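Local coordinates for DNA-binding protein Sso10a-2 (Sulfolobus solfataricus, PDB 4HW0), which binds DNA, probably through its winged-helix domain, and probably takes part in compacting and organising the archaeal chromatin, at residues Y65-E69 against K70-L74; I84-N87 against L88-A91. All coordinates share one frame; numbering follows the deposited sequence.

Interaction 1. Residues Y65-E69 against K70-L74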
# COMPACT_ATOMS: atom_id res chain seq x y z
N TYR A 65 -22.13 -8.44 21.90
CA TYR A 65 -21.82 -7.25 21.12
C TYR A 65 -22.64 -7.25 19.84
O TYR A 65 -22.96 -8.32 19.25
CB TYR A 65 -20.34 -7.21 20.81
CG TYR A 65 -19.45 -7.16 22.01
CD1 TYR A 65 -19.05 -8.34 22.65
CD2 TYR A 65 -18.94 -5.97 22.47
CE1 TYR A 65 -18.23 -8.30 23.74
CE2 TYR A 65 -18.10 -5.93 23.57
CZ TYR A 65 -17.78 -7.08 24.21
OH TYR A 65 -16.94 -7.02 25.32
N GLU A 66 -23.09 -6.08 19.46
CA GLU A 66 -23.88 -5.97 18.25
C GLU A 66 -23.29 -4.96 17.35
O GLU A 66 -23.04 -3.84 17.80
CB GLU A 66 -25.28 -5.46 18.51
CG GLU A 66 -26.10 -6.41 19.27
CD GLU A 66 -27.47 -5.77 19.60
OE1 GLU A 66 -27.86 -4.76 18.90
OE2 GLU A 66 -28.13 -6.30 20.55
N ILE A 67 -23.17 -5.28 16.08
CA ILE A 67 -22.55 -4.35 15.15
C ILE A 67 -23.55 -3.26 14.89
O ILE A 67 -24.75 -3.54 14.81
CB ILE A 67 -22.09 -5.01 13.86
CG1 ILE A 67 -21.10 -4.10 13.08
CG2 ILE A 67 -23.26 -5.49 13.00
CD1 ILE A 67 -20.37 -4.88 11.95
N THR A 68 -23.04 -2.05 14.77
CA THR A 68 -23.87 -0.89 14.47
C THR A 68 -23.74 -0.55 12.99
O THR A 68 -22.91 -1.09 12.25
CB THR A 68 -23.40 0.31 15.25
OG1 THR A 68 -22.10 0.70 14.81
CG2 THR A 68 -23.32 -0.01 16.75
N GLU A 69 -24.58 0.38 12.55
CA GLU A 69 -24.47 0.86 11.19
C GLU A 69 -23.07 1.40 10.93
O GLU A 69 -22.46 1.13 9.89
CB GLU A 69 -25.58 1.89 10.98
CG GLU A 69 -25.42 2.77 9.78
CD GLU A 69 -26.02 2.17 8.53
OE1 GLU A 69 -25.98 0.91 8.39
OE2 GLU A 69 -26.53 2.95 7.70
N LYS A 70 -22.54 2.16 11.88
CA LYS A 70 -21.17 2.70 11.72
C LYS A 70 -20.13 1.57 11.62
O LYS A 70 -19.20 1.61 10.85
CB LYS A 70 -20.86 3.63 12.88
CG LYS A 70 -19.52 4.30 12.77
CD LYS A 70 -19.26 5.30 13.93
CE LYS A 70 -17.90 5.87 13.72
NZ LYS A 70 -17.42 6.55 14.94
N GLY A 71 -20.35 0.56 12.42
CA GLY A 71 -19.51 -0.69 12.41
C GLY A 71 -19.54 -1.45 11.12
O GLY A 71 -18.54 -1.97 10.67
N LYS A 72 -20.70 -1.50 10.47
CA LYS A 72 -20.81 -2.14 9.18
C LYS A 72 -19.98 -1.39 8.15
O LYS A 72 -19.37 -1.98 7.29
CB LYS A 72 -22.29 -2.20 8.69
CG LYS A 72 -23.10 -3.18 9.48
CD LYS A 72 -24.57 -3.04 9.19
CE LYS A 72 -25.37 -3.91 10.13
NZ LYS A 72 -26.81 -3.68 9.84
N LEU A 73 -20.01 -0.07 8.21
CA LEU A 73 -19.23 0.78 7.34
C LEU A 73 -17.77 0.64 7.60
O LEU A 73 -16.98 0.55 6.68
CB LEU A 73 -19.59 2.22 7.51
CG LEU A 73 -20.92 2.52 6.83
CD1 LEU A 73 -21.78 3.63 7.44
CD2 LEU A 73 -20.70 2.82 5.36
N LEU A 74 -17.40 0.54 8.87
CA LEU A 74 -16.00 0.29 9.21
C LEU A 74 -15.52 -1.03 8.63
O LEU A 74 -14.45 -1.11 8.04
CB LEU A 74 -15.83 0.36 10.71
CG LEU A 74 -14.42 0.12 11.25
CD1 LEU A 74 -13.41 1.11 10.71
CD2 LEU A 74 -14.44 0.09 12.79
O HOH W 1 -27.48 -1.00 10.20

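Interaction 2. Residues I84-N87 against L88-A91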
# COMPACT_ATOMS: atom_id res chain seq x y z
N ILE A 84 -7.08 -3.54 -1.59
CA ILE A 84 -6.12 -2.68 -2.30
C ILE A 84 -4.68 -2.96 -1.89
O ILE A 84 -3.76 -2.91 -2.71
CB ILE A 84 -6.45 -1.17 -2.05
CG1 ILE A 84 -7.83 -0.85 -2.66
CG2 ILE A 84 -5.41 -0.29 -2.70
CD1 ILE A 84 -8.47 0.45 -2.19
N ARG A 85 -4.47 -3.24 -0.61
CA ARG A 85 -3.13 -3.53 -0.13
C ARG A 85 -2.58 -4.77 -0.82
O ARG A 85 -1.38 -4.83 -1.14
CB ARG A 85 -3.11 -3.71 1.38
CG ARG A 85 -1.73 -3.90 1.99
CD ARG A 85 -1.81 -4.14 3.49
NE ARG A 85 -2.53 -5.39 3.75
CZ ARG A 85 -2.84 -5.84 4.96
NH1 ARG A 85 -2.49 -5.16 6.05
NH2 ARG A 85 -3.51 -6.98 5.05
N GLU A 86 -3.44 -5.76 -1.03
CA GLU A 86 -3.02 -6.95 -1.76
C GLU A 86 -2.61 -6.59 -3.16
O GLU A 86 -1.66 -7.15 -3.68
CB GLU A 86 -4.18 -8.02 -1.83
CG GLU A 86 -4.30 -8.86 -0.55
CD GLU A 86 -2.94 -9.50 -0.13
OE1 GLU A 86 -2.37 -10.22 -0.99
OE2 GLU A 86 -2.38 -9.25 1.01
N ASN A 87 -3.40 -5.76 -3.83
CA ASN A 87 -3.08 -5.32 -5.19
C ASN A 87 -1.75 -4.57 -5.25
O ASN A 87 -1.03 -4.73 -6.19
CB ASN A 87 -4.16 -4.43 -5.75
CG ASN A 87 -5.45 -5.19 -6.00
OD1 ASN A 87 -5.46 -6.42 -6.08
ND2 ASN A 87 -6.55 -4.46 -6.06
N LEU A 88 -1.48 -3.77 -4.25
CA LEU A 88 -0.19 -3.09 -4.11
C LEU A 88 0.99 -4.06 -4.00
O LEU A 88 1.97 -3.88 -4.69
CB LEU A 88 -0.22 -2.16 -2.91
CG LEU A 88 1.00 -1.27 -2.85
CD1 LEU A 88 0.89 -0.19 -3.94
CD2 LEU A 88 1.05 -0.61 -1.49
N TYR A 89 0.86 -5.09 -3.18
CA TYR A 89 1.93 -6.11 -3.13
C TYR A 89 2.18 -6.72 -4.48
O TYR A 89 3.31 -6.86 -4.90
CB TYR A 89 1.65 -7.29 -2.18
CG TYR A 89 1.49 -7.00 -0.69
CD1 TYR A 89 2.16 -5.95 -0.05
CD2 TYR A 89 0.65 -7.84 0.11
CE1 TYR A 89 1.99 -5.73 1.33
CE2 TYR A 89 0.46 -7.61 1.47
CZ TYR A 89 1.15 -6.57 2.08
OH TYR A 89 0.95 -6.37 3.43
N SER A 90 1.12 -7.11 -5.18
CA SER A 90 1.28 -7.68 -6.51
C SER A 90 1.94 -6.73 -7.47
O SER A 90 2.75 -7.14 -8.26
CB SER A 90 -0.04 -8.13 -7.14
OG SER A 90 -0.62 -9.11 -6.26
N ALA A 91 1.50 -5.46 -7.47
CA ALA A 91 2.08 -4.45 -8.35
C ALA A 91 3.57 -4.23 -8.06
O ALA A 91 4.39 -4.13 -8.97
CB ALA A 91 1.29 -3.16 -8.23
O HOH W 2 -3.67 -8.96 -6.28

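Interaction 1. Residues Y65-E69 against K70-L74
Thr68 and Glu69 turn the chain from strand 62-67 into helix 69-98, and the first helical turn closes as Lys72 N donates to Thr68 O at 2.9 Å and Leu73 N to Glu69 O. This is the junction where the last strand of the winged-helix domain runs into the long helix of the coiled coil, and Thr68 is the N-cap. Its OG1 sits between the backbone N and the carbonyl carbon (chi1 66°), which turns the oxygen to the helix start, where it accepts from Gly71 N at 3.0 Å with an N-H...O angle of 159°. The same hydroxyl is also hydrogen-bonded to Gly52 O, so the cap is tied to the chain just ahead of strand 54-59.

Ile67 packs onto the turn from the strand side. CG1 is anti to the backbone N (chi1 -164°), carrying CD1 to 3.6 Å from Gly71 C. The backbone of Gly71, which has no side chain, lets Ile67 CG1 and CD1 lie directly against it. On the other branch Ile67 CG2 touches Lys72 CE at 3.9 Å, the extended lysine crossing the isoleucine at a slant, while Leu18 and Glu22 also touch Ile67. An alanine in place of Ile67 would remove both contacting branches and is likely to open a gap against Gly71, with the aliphatic part of Lys72 losing its support.

Lys72 CG meanwhile lies 3.5 Å from Thr68 O, beside the capping turn. At its far end the charge meets Glu69 indirectly, the Glu69 chain bending at chi2: one water accepts from Lys72 NZ at 2.8 Å and donates to Glu69 OE1 at 3.0 Å.

Interaction 2. Residues I84-N87 against L88-A91
Tyr89 lies along Arg85 one helical turn earlier, the two side chains pointing the same way with ring and guanidinium planes 12° apart. Followed outward, Tyr89 CB rests 3.6 Å from Glu86 O. CG is beside the backbone N (chi1 -61°), which lays the ring back over the preceding turn: Arg85 O sits 3.6 Å above one face, offset toward the rim, while also accepting the Tyr89 N hydrogen bond. Along one edge CD2 and then CE2 meet the Glu86 carboxylate, with OE2 3.3 Å from CE2, near the ring plane, and the carboxylate itself turned steeply to the ring at 79°. Such an approach puts a probable negative charge beside the slightly positive ring hydrogens. CZ reaches Arg85 CG, and the hydroxyl ends over a face of the guanidinium group, with OH 3.5 Å from Arg85 CD.

Arg85, bent at chi3, sends NH2 on to a salt bridge with Glu12, tying this helix to helix 10-18. Further along, a water joins Asn87 OD1 to Ser90 OG, at 3.1 Å from each. Ile84, Leu88 and Ala91 form the apolar side, Leu88 packing on Phe81 of the second subunit, with Arg85 at its border, its aliphatic part probably lying on Leu88 of the second subunit, as in a helix of a two-stranded antiparallel coiled coil.

In the fold
Interactions 1 and 2 lie in series on helix 69-98, their centres 26 Å apart and their nearest atoms about 12 Å apart; they do not touch, and helix 69-98 is the element they share. Residues 65-74 hold the start of that helix to the winged-helix domain; residues 84-91 lie farther along its shaft. Both meet the second subunit in a reversed order, as an antiparallel pair requires: Leu73 and Leu74 pack on Leu98 and Val95 of the second subunit, whereas Ile84 meets Ile84 of that subunit. The two long helices, paired antiparallel, thus link the winged-helix domains of the dimer, a layout consistent with a protein that organises DNA.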